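Local coordinates for protein alpha-galactosidase 1 (Saccharomyces cerevisiae, PDB 3LRM) that catalyses the hydrolysis of terminal, non-reducing alpha-D-galactose residues from alpha-galactosides such as raffinose-type oligosaccharides and galactomannans, at residues Y68-D73 with V143-Y148; G117-A122 with N150-G155; R205-V210 with M240-K245; V327-V332 with E342-S347. The protein carries 2 engineered substitutions. All coordinates share one frame; numbering follows the deposited sequence.

Contact 1 (Y68-D73 with V143-Y148); sequences YIILDD and VDYLKY. With GLA (alpha-D-galactopyranose), chain K.
Two similar first torsions bring the facing side chains together: Lys147 keeps CG anti to its own N (chi1 177°) and runs fully extended to place NZ beside Asp72, and Tyr145, set the same way (chi1 -177°), carries its ring to Tyr68 and Ile70. Lys147 NZ meets the syn lone pair of Asp72 OD1 in a salt bridge of 3.0 Å. Lys147 NZ also donates to galactose O3 at 2.9 Å and galactose O4 at 2.8 Å. Galactose O4 is held a second time, passing its proton to Asp72 OD2 at 2.8 Å. Replacing Asp72 by an alanine would probably leave galactose O4 without its acceptor and Lys147 without the carboxylate that steadies NZ. Strands 68-70 and 145-149 belong to the parallel TIM barrel, with strand 109-115 running between them, so side chains rather than backbone bonds make the connection. The sugar binds past the C-terminal end of strand 68-70, as expected of this fold. Deeper along the strands, Tyr145 CD2 lies over one face of the Tyr68 ring near its rim, with the ring planes 49° apart. Ile70 CD1 packs 3.7 Å from Tyr145 CE1, while Tyr145 OH is hydrogen-bonded to Gln31.

Contact 2 (G117-A122 with N150-G155); sequences GEYTCA and NCYNKG. With FRU (beta-D-fructofuranose), chain B; GLA (alpha-D-galactopyranose), chain K; GLC (alpha-D-glucopyranose), chain C.
Tyr119 and Tyr152 form a T-shaped pair between two loops that follow adjacent strands of the TIM barrel, 109-115 and 145-149, and that a disulfide ties together beside the sugar site. The edge of Tyr119 is turned toward the face of Tyr152, with centroids 5.9 Å apart and planes at 83°. Tyr152 in turn presents an edge to the other loop's backbone: the carbonyl O of Tyr119 lies in its ring plane, and Thr120 O is 3.5 Å from Tyr152 CE1. Ser20 of a neighbouring subunit packs against both tyrosines. Glu118 N donates to Tyr152 O at 2.8 Å, a fairly straight bond at 157°. Glu118 and Lys154 cross at about a right angle, Glu118 OE2 and Lys154 NZ staying 4.8 Å apart, not a salt bridge. Gly117 CA makes a CA-H...O contact with Cys151 O at 3.4 Å, and a side chain here would probably be hard to fit. Thr120 OG1 is hydrogen-bonded to the carboxylate of Asp73. Cys121 and Cys151 join SG to SG with a chi3 of 100°, and the bridge borders the bound trisaccharide: Cys121 SG lies 3.3 Å from galactose O5, and Cys121 CB 3.4 Å from glucose O5.

Contact 3 (R205-V210 with M240-K245); sequences RMSGDV and MNILNK. With GLA (alpha-D-galactopyranose), chain K.
The loop leaving barrel strand 203-205, which carries the proton donor Asp209, rests on helix 239-246 chiefly through Ile242. The branches of this isoleucine divide the work. Ile242 CG1 stands anti to its carbonyl carbon (chi1 -65°) and carries CD1 out to Val210 CB at 3.6 Å, the two side chains crossing at about a right angle, whereas Ile242 CG2 faces Met206 SD at 3.9 Å. Ser207 OG touches Ile242 CG1, but the OG proton goes to Gly208 O at 2.8 Å within the loop. Met206, bent at chi2 and chi3, folds back to set CE 3.8 Å from Lys245 CB. Strand 203-205, this helix and the neighbouring parallel strand 258-260 make a beta-alpha-beta crossover of the TIM barrel, so the packing joins the loop bearing Asp209 to the helix that follows it. On the loop's other side, Arg205 NH2 forms a straight salt bridge to Asp209 OD1 (2.7 Å, 173°), the oxygen lying in the guanidinium plane and being met on its anti side. NH2 also donates to Ser207 O. Galactose O2 donates to Asp209 OD1 at 2.7 Å and receives only a weak bond from Arg205 NH1. With a leucine in place of Arg205, the carboxylate of Asp209 would probably lose its salt-bridge partner and become freer to turn. Lys245 NZ bonds a lone pair of Asn241 OD1 in the carbonyl plane at 2.8 Å.

Contact 4 (V327-V332 with E342-S347); sequences VWRYYV and EIQMWS
Arg329 NH1 donates to Glu342 OE1 at 2.8 Å in a salt bridge that lies in the guanidinium plane and meets the syn side of the carboxylate. Glu342 OE1 takes a second bond, from above the carboxylate plane, from Gln344 NE2 at 2.9 Å. Gln344 OE1 then accepts Trp346 NE1 on a lone pair at 2.9 Å, so one row of side chains is chained together and the amide's rotation is fixed from both ends. A water links Glu342 OE2 to Tyr331 OH. Backbone bonds run both ways between Tyr330 and Ile343, Ile343 N reaching Tyr330 O at 2.8 Å. Farther along, Met345 O takes Val327 N at 2.7 Å and Trp328 N only weakly, a classic beta bulge. On the sheet's other face Trp328 has its CG between N and the carbonyl carbon (chi1 52°), which swings the indole over Met345. Met345 CB makes a CH-pi contact 3.6 Å from the centroid of the Trp328 five-membered ring, SD adds an oblique Met-aromatic contact, and Tyr330 CE1 covers the opposite face. This beta hairpin belongs to the C-terminal beta sandwich, where strand 342-349 also pairs with 355-361 and strand 325-331 is outermost within the chain. Strand 367-371 packs on the side of Trp328 and Met345, while helix 239-246 covers the side of Arg329, Glu342 and Gln344.

How the contacts relate
Contacts 1, 2 and 3 all touch the same galactose. Contacts 1 and 2, with centres about 17 Å apart, touch directly: Asp73 OD1 lies 2.7 Å from Thr120 OG1, a probable hydrogen bond joining a substrate-binding loop to the disulfide-linked loops. The nucleophile position, changed to alanine in this structure as Ala149, falls between the segments 143-148 and 150-155. Contact 3, centred about 21 Å from each, brings the proton donor Asp209 from across the sugar. Contact 4 is remote from the site, its centre about 35 Å from that of contact 1. It nevertheless meets contact 3, Asn244 OD1 lying 2.9 Å from Gln344 NE2, so helix 239-246 bridges catalytic barrel and C-terminal sandwich.

Contact 1 (Y68-D73 with V143-Y148)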
# COMPACT_ATOMS: atom_id res chain seq x y z
N TYR A 68 15.49 -22.04 -27.70
CA TYR A 68 14.07 -22.18 -27.41
C TYR A 68 13.15 -21.51 -28.43
O TYR A 68 13.14 -20.29 -28.58
CB TYR A 68 13.76 -21.68 -26.00
CG TYR A 68 14.25 -22.58 -24.90
CD1 TYR A 68 13.52 -23.69 -24.50
CD2 TYR A 68 15.46 -22.32 -24.25
CE1 TYR A 68 13.96 -24.52 -23.47
CE2 TYR A 68 15.91 -23.14 -23.22
CZ TYR A 68 15.16 -24.23 -22.84
OH TYR A 68 15.61 -25.05 -21.83
N ILE A 69 12.38 -22.34 -29.13
CA ILE A 69 11.34 -21.85 -30.02
C ILE A 69 10.03 -21.86 -29.23
O ILE A 69 9.47 -22.91 -28.92
CB ILE A 69 11.25 -22.70 -31.32
CG1 ILE A 69 12.61 -22.72 -32.05
CG2 ILE A 69 10.11 -22.20 -32.22
CD1 ILE A 69 13.11 -21.36 -32.53
N ILE A 70 9.57 -20.67 -28.87
CA ILE A 70 8.41 -20.55 -28.00
C ILE A 70 7.17 -20.14 -28.78
O ILE A 70 7.10 -19.03 -29.32
CB ILE A 70 8.67 -19.60 -26.82
CG1 ILE A 70 10.03 -19.93 -26.17
CG2 ILE A 70 7.52 -19.68 -25.81
CD1 ILE A 70 10.65 -18.78 -25.40
N LEU A 71 6.20 -21.05 -28.83
CA LEU A 71 4.89 -20.78 -29.39
C LEU A 71 4.03 -20.14 -28.32
O LEU A 71 3.89 -20.67 -27.21
CB LEU A 71 4.24 -22.06 -29.91
CG LEU A 71 2.80 -21.96 -30.43
CD1 LEU A 71 2.73 -21.16 -31.73
CD2 LEU A 71 2.23 -23.34 -30.63
N ASP A 72 3.43 -19.00 -28.65
CA ASP A 72 2.67 -18.22 -27.70
C ASP A 72 1.17 -18.56 -27.71
O ASP A 72 0.80 -19.72 -27.82
CB ASP A 72 2.91 -16.73 -27.95
CG ASP A 72 2.81 -15.92 -26.70
OD1 ASP A 72 3.80 -15.87 -25.94
OD2 ASP A 72 1.74 -15.33 -26.48
N ASP A 73 0.33 -17.54 -27.58
CA ASP A 73 -1.12 -17.72 -27.46
C ASP A 73 -1.78 -18.04 -28.80
O ASP A 73 -1.14 -17.99 -29.85
CB ASP A 73 -1.75 -16.47 -26.83
CG ASP A 73 -2.99 -16.77 -26.01
OD1 ASP A 73 -3.52 -17.89 -26.11
OD2 ASP A 73 -3.44 -15.88 -25.26
N VAL A 143 7.22 -31.38 -25.11
CA VAL A 143 7.50 -29.96 -24.86
C VAL A 143 8.61 -29.79 -23.82
O VAL A 143 8.66 -30.53 -22.84
CB VAL A 143 6.20 -29.22 -24.43
CG1 VAL A 143 6.49 -27.85 -23.83
CG2 VAL A 143 5.24 -29.08 -25.60
N ASP A 144 9.48 -28.81 -24.04
CA ASP A 144 10.66 -28.59 -23.20
C ASP A 144 10.57 -27.37 -22.29
O ASP A 144 11.41 -27.19 -21.40
CB ASP A 144 11.91 -28.44 -24.08
CG ASP A 144 12.02 -29.53 -25.12
OD1 ASP A 144 12.05 -30.72 -24.75
OD2 ASP A 144 12.09 -29.19 -26.32
N TYR A 145 9.56 -26.54 -22.53
CA TYR A 145 9.48 -25.18 -21.99
C TYR A 145 8.02 -24.74 -21.93
O TYR A 145 7.28 -24.88 -22.90
CB TYR A 145 10.29 -24.24 -22.90
CG TYR A 145 10.41 -22.78 -22.49
CD1 TYR A 145 9.37 -21.88 -22.70
CD2 TYR A 145 11.60 -22.30 -21.94
CE1 TYR A 145 9.50 -20.53 -22.34
CE2 TYR A 145 11.74 -20.96 -21.57
CZ TYR A 145 10.69 -20.08 -21.78
OH TYR A 145 10.83 -18.76 -21.41
N LEU A 146 7.61 -24.21 -20.78
CA LEU A 146 6.26 -23.67 -20.63
C LEU A 146 6.25 -22.22 -20.14
O LEU A 146 6.74 -21.92 -19.05
CB LEU A 146 5.40 -24.56 -19.71
CG LEU A 146 3.97 -24.10 -19.44
CD1 LEU A 146 3.11 -24.23 -20.69
CD2 LEU A 146 3.34 -24.85 -18.28
N LYS A 147 5.70 -21.34 -20.97
CA LYS A 147 5.41 -19.97 -20.56
C LYS A 147 4.00 -19.96 -19.97
O LYS A 147 3.02 -20.26 -20.66
CB LYS A 147 5.52 -19.02 -21.75
CG LYS A 147 5.16 -17.57 -21.43
CD LYS A 147 5.23 -16.72 -22.67
CE LYS A 147 4.77 -15.31 -22.40
NZ LYS A 147 4.95 -14.44 -23.61
N TYR A 148 3.90 -19.60 -18.69
CA TYR A 148 2.65 -19.78 -17.94
C TYR A 148 2.10 -18.45 -17.41
O TYR A 148 2.59 -17.91 -16.41
CB TYR A 148 2.88 -20.80 -16.81
CG TYR A 148 1.64 -21.47 -16.29
CD1 TYR A 148 0.67 -21.97 -17.16
CD2 TYR A 148 1.44 -21.63 -14.93
CE1 TYR A 148 -0.47 -22.59 -16.68
CE2 TYR A 148 0.31 -22.24 -14.44
CZ TYR A 148 -0.64 -22.73 -15.31
OH TYR A 148 -1.77 -23.34 -14.81
C1 GLA K . 0.33 -11.96 -21.76
C2 GLA K . 1.86 -12.02 -21.74
C3 GLA K . 2.40 -11.70 -23.14
C4 GLA K . 1.76 -12.61 -24.20
C5 GLA K . 0.23 -12.56 -24.07
C6 GLA K . -0.49 -13.48 -25.06
O2 GLA K . 2.36 -11.10 -20.77
O3 GLA K . 3.83 -11.84 -23.18
O4 GLA K . 2.24 -13.95 -24.04
O5 GLA K . -0.15 -12.90 -22.73
O6 GLA K . -1.79 -12.97 -25.36

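Contact 2 (G117-A122 with N150-G155)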
# COMPACT_ATOMS: atom_id res chain seq x y z
N GLY A 117 -5.18 -19.65 -15.32
CA GLY A 117 -6.51 -19.05 -15.26
C GLY A 117 -7.49 -19.80 -16.14
O GLY A 117 -7.14 -20.79 -16.78
N GLU A 118 -8.74 -19.33 -16.15
CA GLU A 118 -9.82 -19.95 -16.91
C GLU A 118 -9.53 -19.90 -18.41
O GLU A 118 -9.74 -20.88 -19.12
CB GLU A 118 -11.14 -19.25 -16.59
CG GLU A 118 -12.40 -20.00 -17.00
CD GLU A 118 -13.68 -19.33 -16.51
OE1 GLU A 118 -14.74 -19.51 -17.17
OE2 GLU A 118 -13.65 -18.61 -15.47
N TYR A 119 -9.08 -18.75 -18.88
CA TYR A 119 -8.74 -18.57 -20.28
C TYR A 119 -7.33 -18.02 -20.39
O TYR A 119 -6.76 -17.57 -19.40
CB TYR A 119 -9.74 -17.63 -20.96
CG TYR A 119 -11.19 -18.01 -20.76
CD1 TYR A 119 -12.00 -17.29 -19.88
CD2 TYR A 119 -11.76 -19.09 -21.45
CE1 TYR A 119 -13.34 -17.63 -19.70
CE2 TYR A 119 -13.09 -19.44 -21.26
CZ TYR A 119 -13.88 -18.70 -20.39
OH TYR A 119 -15.20 -19.04 -20.19
N THR A 120 -6.76 -18.08 -21.59
CA THR A 120 -5.52 -17.37 -21.88
C THR A 120 -5.86 -15.92 -22.20
O THR A 120 -7.03 -15.57 -22.39
CB THR A 120 -4.75 -18.00 -23.06
OG1 THR A 120 -5.49 -17.81 -24.28
CG2 THR A 120 -4.50 -19.48 -22.83
N CYS A 121 -4.84 -15.08 -22.27
CA CYS A 121 -5.02 -13.65 -22.46
C CYS A 121 -5.73 -13.30 -23.77
O CYS A 121 -6.29 -12.20 -23.90
CB CYS A 121 -3.67 -12.93 -22.36
SG CYS A 121 -2.84 -13.24 -20.78
N ALA A 122 -5.74 -14.24 -24.71
CA ALA A 122 -6.47 -14.06 -25.97
C ALA A 122 -7.82 -14.78 -26.00
O ALA A 122 -8.55 -14.70 -26.98
CB ALA A 122 -5.61 -14.48 -27.16
N ASN A 150 -0.93 -15.18 -16.60
CA ASN A 150 -1.69 -14.78 -15.41
C ASN A 150 -3.09 -14.23 -15.69
O ASN A 150 -3.69 -13.60 -14.82
CB ASN A 150 -0.88 -13.74 -14.62
CG ASN A 150 -1.39 -13.57 -13.20
OD1 ASN A 150 -1.85 -14.52 -12.57
ND2 ASN A 150 -1.30 -12.35 -12.68
N CYS A 151 -3.61 -14.46 -16.89
CA CYS A 151 -4.92 -13.93 -17.27
C CYS A 151 -6.08 -14.78 -16.75
O CYS A 151 -6.00 -16.02 -16.74
CB CYS A 151 -5.02 -13.79 -18.78
SG CYS A 151 -4.10 -12.40 -19.42
N TYR A 152 -7.15 -14.10 -16.34
CA TYR A 152 -8.40 -14.73 -15.90
C TYR A 152 -8.18 -15.75 -14.78
O TYR A 152 -8.63 -16.89 -14.87
CB TYR A 152 -9.16 -15.33 -17.10
CG TYR A 152 -9.41 -14.32 -18.20
CD1 TYR A 152 -8.65 -14.33 -19.37
CD2 TYR A 152 -10.38 -13.34 -18.07
CE1 TYR A 152 -8.86 -13.40 -20.37
CE2 TYR A 152 -10.59 -12.40 -19.06
CZ TYR A 152 -9.83 -12.43 -20.20
OH TYR A 152 -10.05 -11.50 -21.20
N ASN A 153 -7.51 -15.31 -13.73
CA ASN A 153 -7.10 -16.20 -12.64
C ASN A 153 -8.14 -16.40 -11.54
O ASN A 153 -7.82 -16.93 -10.47
CB ASN A 153 -5.77 -15.71 -12.05
CG ASN A 153 -5.84 -14.29 -11.53
OD1 ASN A 153 -6.86 -13.87 -10.98
ND2 ASN A 153 -4.76 -13.53 -11.69
N LYS A 154 -9.37 -15.97 -11.79
CA LYS A 154 -10.51 -16.22 -10.89
C LYS A 154 -10.29 -15.73 -9.45
O LYS A 154 -10.68 -16.39 -8.49
CB LYS A 154 -10.90 -17.71 -10.90
CG LYS A 154 -11.24 -18.26 -12.28
CD LYS A 154 -11.48 -19.77 -12.27
CE LYS A 154 -12.91 -20.12 -11.85
NZ LYS A 154 -13.11 -21.59 -11.70
N GLY A 155 -9.68 -14.55 -9.33
CA GLY A 155 -9.40 -13.92 -8.05
C GLY A 155 -8.34 -14.60 -7.20
O GLY A 155 -8.23 -14.31 -6.01
C1 FRU B . -2.67 -7.46 -26.30
C2 FRU B . -3.52 -8.36 -25.38
C3 FRU B . -3.50 -9.80 -25.91
C4 FRU B . -4.91 -10.12 -26.38
C5 FRU B . -5.66 -8.80 -26.27
C6 FRU B . -7.04 -9.01 -25.66
O1 FRU B . -1.37 -7.96 -26.53
O2 FRU B . -3.05 -8.17 -24.04
O3 FRU B . -3.08 -10.77 -24.96
O4 FRU B . -4.87 -10.55 -27.72
O5 FRU B . -4.86 -7.92 -25.50
O6 FRU B . -7.24 -8.23 -24.49
C1 GLA K . 0.33 -11.96 -21.76
C2 GLA K . 1.86 -12.02 -21.74
C3 GLA K . 2.40 -11.70 -23.14
C4 GLA K . 1.76 -12.61 -24.20
C5 GLA K . 0.23 -12.56 -24.07
C6 GLA K . -0.49 -13.48 -25.06
O2 GLA K . 2.36 -11.10 -20.77
O3 GLA K . 3.83 -11.84 -23.18
O4 GLA K . 2.24 -13.95 -24.04
O5 GLA K . -0.15 -12.90 -22.73
O6 GLA K . -1.79 -12.97 -25.36
C1 GLC C . -3.70 -8.87 -22.99
C2 GLC C . -4.49 -7.96 -22.02
C3 GLC C . -3.56 -7.19 -21.09
C4 GLC C . -2.61 -8.15 -20.40
C5 GLC C . -1.84 -8.96 -21.44
C6 GLC C . -0.90 -9.96 -20.75
O2 GLC C . -5.34 -7.07 -22.71
O3 GLC C . -4.32 -6.49 -20.13
O4 GLC C . -1.73 -7.43 -19.58
O5 GLC C . -2.75 -9.66 -22.28
O6 GLC C . -0.18 -10.73 -21.68

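Contact 3 (R205-V210 with M240-K245)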
# COMPACT_ATOMS: atom_id res chain seq x y z
N ARG A 205 8.45 -13.48 -14.95
CA ARG A 205 8.21 -12.12 -15.38
C ARG A 205 8.01 -11.24 -14.15
O ARG A 205 7.27 -11.60 -13.23
CB ARG A 205 6.99 -12.05 -16.30
CG ARG A 205 7.23 -12.61 -17.71
CD ARG A 205 7.87 -11.58 -18.62
NE ARG A 205 7.09 -10.35 -18.65
CZ ARG A 205 6.04 -10.14 -19.44
NH1 ARG A 205 5.64 -11.07 -20.30
NH2 ARG A 205 5.39 -8.99 -19.38
N MET A 206 8.71 -10.11 -14.13
CA MET A 206 8.68 -9.22 -12.98
C MET A 206 7.99 -7.89 -13.24
O MET A 206 7.98 -7.02 -12.38
CB MET A 206 10.08 -9.01 -12.40
CG MET A 206 11.22 -8.82 -13.41
SD MET A 206 11.09 -7.43 -14.54
CE MET A 206 10.94 -6.04 -13.43
N SER A 207 7.41 -7.75 -14.43
CA SER A 207 6.69 -6.54 -14.81
C SER A 207 5.65 -6.85 -15.87
O SER A 207 5.58 -7.97 -16.37
CB SER A 207 7.65 -5.49 -15.36
OG SER A 207 7.97 -5.79 -16.71
N GLY A 208 4.86 -5.84 -16.21
CA GLY A 208 3.97 -5.91 -17.36
C GLY A 208 4.76 -5.86 -18.66
O GLY A 208 5.95 -5.54 -18.66
N ASP A 209 4.09 -6.17 -19.76
CA ASP A 209 4.73 -6.32 -21.06
C ASP A 209 5.55 -5.12 -21.50
O ASP A 209 5.15 -3.98 -21.32
CB ASP A 209 3.70 -6.65 -22.14
CG ASP A 209 2.94 -7.93 -21.86
OD1 ASP A 209 3.15 -8.57 -20.81
OD2 ASP A 209 2.11 -8.30 -22.72
N VAL A 210 6.70 -5.41 -22.10
CA VAL A 210 7.55 -4.38 -22.69
C VAL A 210 6.97 -3.91 -24.02
O VAL A 210 6.14 -4.59 -24.63
CB VAL A 210 9.02 -4.90 -22.86
CG1 VAL A 210 9.12 -5.97 -23.96
CG2 VAL A 210 10.00 -3.75 -23.09
N MET A 240 13.06 1.41 -20.01
CA MET A 240 13.58 1.99 -18.77
C MET A 240 12.67 1.79 -17.56
O MET A 240 13.16 1.68 -16.45
CB MET A 240 13.95 3.47 -18.93
CG MET A 240 15.22 3.68 -19.75
SD MET A 240 16.67 2.91 -19.00
CE MET A 240 17.01 4.07 -17.68
N ASN A 241 11.36 1.73 -17.80
CA ASN A 241 10.39 1.43 -16.76
C ASN A 241 10.63 0.05 -16.15
O ASN A 241 10.57 -0.12 -14.92
CB ASN A 241 8.97 1.55 -17.30
CG ASN A 241 7.91 1.27 -16.26
OD1 ASN A 241 7.56 0.11 -16.02
ND2 ASN A 241 7.38 2.32 -15.65
N ILE A 242 10.89 -0.93 -17.00
CA ILE A 242 11.08 -2.31 -16.58
C ILE A 242 12.45 -2.52 -15.93
O ILE A 242 12.54 -3.18 -14.90
CB ILE A 242 10.83 -3.31 -17.75
CG1 ILE A 242 9.36 -3.25 -18.17
CG2 ILE A 242 11.21 -4.74 -17.35
CD1 ILE A 242 9.03 -4.06 -19.40
N LEU A 243 13.49 -1.96 -16.54
CA LEU A 243 14.83 -2.03 -15.97
C LEU A 243 14.87 -1.40 -14.59
O LEU A 243 15.46 -1.95 -13.68
CB LEU A 243 15.86 -1.37 -16.89
CG LEU A 243 17.33 -1.40 -16.43
CD1 LEU A 243 17.91 -2.82 -16.42
CD2 LEU A 243 18.19 -0.49 -17.28
N ASN A 244 14.21 -0.26 -14.45
CA ASN A 244 14.11 0.41 -13.16
C ASN A 244 13.38 -0.39 -12.10
O ASN A 244 13.74 -0.36 -10.93
CB ASN A 244 13.47 1.78 -13.32
CG ASN A 244 14.46 2.84 -13.75
OD1 ASN A 244 15.67 2.68 -13.54
ND2 ASN A 244 13.96 3.91 -14.33
N LYS A 245 12.35 -1.11 -12.51
CA LYS A 245 11.63 -2.01 -11.62
C LYS A 245 12.50 -3.19 -11.20
O LYS A 245 12.41 -3.66 -10.07
CB LYS A 245 10.34 -2.49 -12.28
CG LYS A 245 9.17 -1.53 -12.16
CD LYS A 245 8.07 -1.84 -13.15
CE LYS A 245 6.86 -0.94 -12.91
NZ LYS A 245 5.91 -0.92 -14.06
C1 GLA K . 0.33 -11.96 -21.76
C2 GLA K . 1.86 -12.02 -21.74
C3 GLA K . 2.40 -11.70 -23.14
C4 GLA K . 1.76 -12.61 -24.20
C5 GLA K . 0.23 -12.56 -24.07
C6 GLA K . -0.49 -13.48 -25.06
O2 GLA K . 2.36 -11.10 -20.77
O3 GLA K . 3.83 -11.84 -23.18
O4 GLA K . 2.24 -13.95 -24.04
O5 GLA K . -0.15 -12.90 -22.73
O6 GLA K . -1.79 -12.97 -25.36

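Contact 4 (V327-V332 with E342-S347)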
# COMPACT_ATOMS: atom_id res chain seq x y z
N VAL A 327 24.67 1.01 -9.29
CA VAL A 327 25.49 1.71 -8.31
C VAL A 327 24.95 3.11 -8.01
O VAL A 327 24.86 3.51 -6.84
CB VAL A 327 26.98 1.76 -8.73
CG1 VAL A 327 27.80 2.59 -7.75
CG2 VAL A 327 27.54 0.35 -8.82
N TRP A 328 24.61 3.86 -9.06
CA TRP A 328 23.97 5.15 -8.90
C TRP A 328 22.99 5.51 -10.01
O TRP A 328 23.02 4.93 -11.10
CB TRP A 328 24.99 6.28 -8.67
CG TRP A 328 26.12 6.39 -9.68
CD1 TRP A 328 27.43 6.07 -9.46
CD2 TRP A 328 26.06 6.91 -11.02
NE1 TRP A 328 28.18 6.33 -10.58
CE2 TRP A 328 27.37 6.85 -11.55
CE3 TRP A 328 25.02 7.41 -11.82
CZ2 TRP A 328 27.67 7.27 -12.86
CZ3 TRP A 328 25.33 7.83 -13.12
CH2 TRP A 328 26.64 7.75 -13.62
N ARG A 329 22.12 6.48 -9.72
CA ARG A 329 21.13 6.97 -10.66
C ARG A 329 20.83 8.44 -10.36
O ARG A 329 20.45 8.78 -9.24
CB ARG A 329 19.84 6.12 -10.57
CG ARG A 329 18.77 6.48 -11.59
CD ARG A 329 17.77 7.50 -11.06
NE ARG A 329 16.98 6.98 -9.94
CZ ARG A 329 15.90 6.22 -10.06
NH1 ARG A 329 15.43 5.87 -11.26
NH2 ARG A 329 15.27 5.81 -8.97
N TYR A 330 21.00 9.29 -11.37
CA TYR A 330 20.67 10.70 -11.24
C TYR A 330 19.77 11.15 -12.38
O TYR A 330 19.91 10.70 -13.52
CB TYR A 330 21.93 11.57 -11.22
CG TYR A 330 22.94 11.16 -10.17
CD1 TYR A 330 24.07 10.42 -10.51
CD2 TYR A 330 22.75 11.50 -8.83
CE1 TYR A 330 24.99 10.04 -9.55
CE2 TYR A 330 23.66 11.12 -7.86
CZ TYR A 330 24.78 10.40 -8.23
OH TYR A 330 25.70 10.02 -7.27
N TYR A 331 18.84 12.04 -12.07
CA TYR A 331 17.99 12.64 -13.09
C TYR A 331 18.71 13.84 -13.68
O TYR A 331 19.40 14.56 -12.97
CB TYR A 331 16.63 13.02 -12.51
CG TYR A 331 15.81 11.82 -12.11
CD1 TYR A 331 15.72 11.44 -10.78
CD2 TYR A 331 15.15 11.04 -13.06
CE1 TYR A 331 14.98 10.33 -10.40
CE2 TYR A 331 14.41 9.92 -12.69
CZ TYR A 331 14.33 9.58 -11.36
OH TYR A 331 13.60 8.48 -10.96
N VAL A 332 18.56 14.02 -14.98
CA VAL A 332 19.25 15.10 -15.69
C VAL A 332 18.25 16.04 -16.34
O VAL A 332 17.10 15.67 -16.58
CB VAL A 332 20.26 14.55 -16.75
CG1 VAL A 332 21.41 13.80 -16.07
CG2 VAL A 332 19.56 13.66 -17.76
N GLU A 342 17.40 10.29 -17.31
CA GLU A 342 18.20 9.88 -16.16
C GLU A 342 19.48 9.19 -16.62
O GLU A 342 19.53 8.61 -17.71
CB GLU A 342 17.39 8.97 -15.21
CG GLU A 342 16.92 7.65 -15.83
CD GLU A 342 15.93 6.89 -14.96
OE1 GLU A 342 16.31 6.43 -13.86
OE2 GLU A 342 14.77 6.73 -15.38
N ILE A 343 20.52 9.26 -15.79
CA ILE A 343 21.76 8.54 -16.06
C ILE A 343 22.01 7.47 -14.99
O ILE A 343 21.70 7.67 -13.81
CB ILE A 343 22.98 9.49 -16.20
CG1 ILE A 343 23.06 10.48 -15.03
CG2 ILE A 343 22.89 10.24 -17.51
CD1 ILE A 343 24.38 11.20 -14.92
N GLN A 344 22.56 6.34 -15.42
CA GLN A 344 22.78 5.22 -14.52
C GLN A 344 24.14 4.57 -14.68
O GLN A 344 24.71 4.57 -15.78
CB GLN A 344 21.68 4.18 -14.70
CG GLN A 344 20.39 4.57 -14.06
CD GLN A 344 19.26 3.63 -14.38
OE1 GLN A 344 19.48 2.45 -14.64
NE2 GLN A 344 18.04 4.15 -14.37
N MET A 345 24.67 4.03 -13.58
CA MET A 345 25.87 3.20 -13.60
C MET A 345 25.58 1.87 -12.95
O MET A 345 25.01 1.80 -11.86
CB MET A 345 27.01 3.86 -12.85
CG MET A 345 28.37 3.34 -13.29
SD MET A 345 29.42 2.82 -11.92
CE MET A 345 29.13 1.07 -11.95
N TRP A 346 25.98 0.80 -13.62
CA TRP A 346 25.78 -0.53 -13.09
C TRP A 346 27.10 -1.27 -13.08
O TRP A 346 27.89 -1.13 -14.01
CB TRP A 346 24.78 -1.31 -13.94
CG TRP A 346 23.36 -0.80 -13.96
CD1 TRP A 346 22.92 0.41 -14.45
CD2 TRP A 346 22.19 -1.50 -13.51
NE1 TRP A 346 21.55 0.50 -14.32
CE2 TRP A 346 21.08 -0.65 -13.75
CE3 TRP A 346 21.97 -2.75 -12.93
CZ2 TRP A 346 19.78 -1.02 -13.42
CZ3 TRP A 346 20.68 -3.12 -12.60
CH2 TRP A 346 19.60 -2.26 -12.85
N SER A 347 27.32 -2.05 -12.03
CA SER A 347 28.52 -2.86 -11.91
C SER A 347 28.12 -4.24 -11.43
O SER A 347 27.13 -4.40 -10.72
CB SER A 347 29.50 -2.21 -10.94
OG SER A 347 30.72 -2.91 -10.89
O HOH W 1 13.14 7.12 -13.33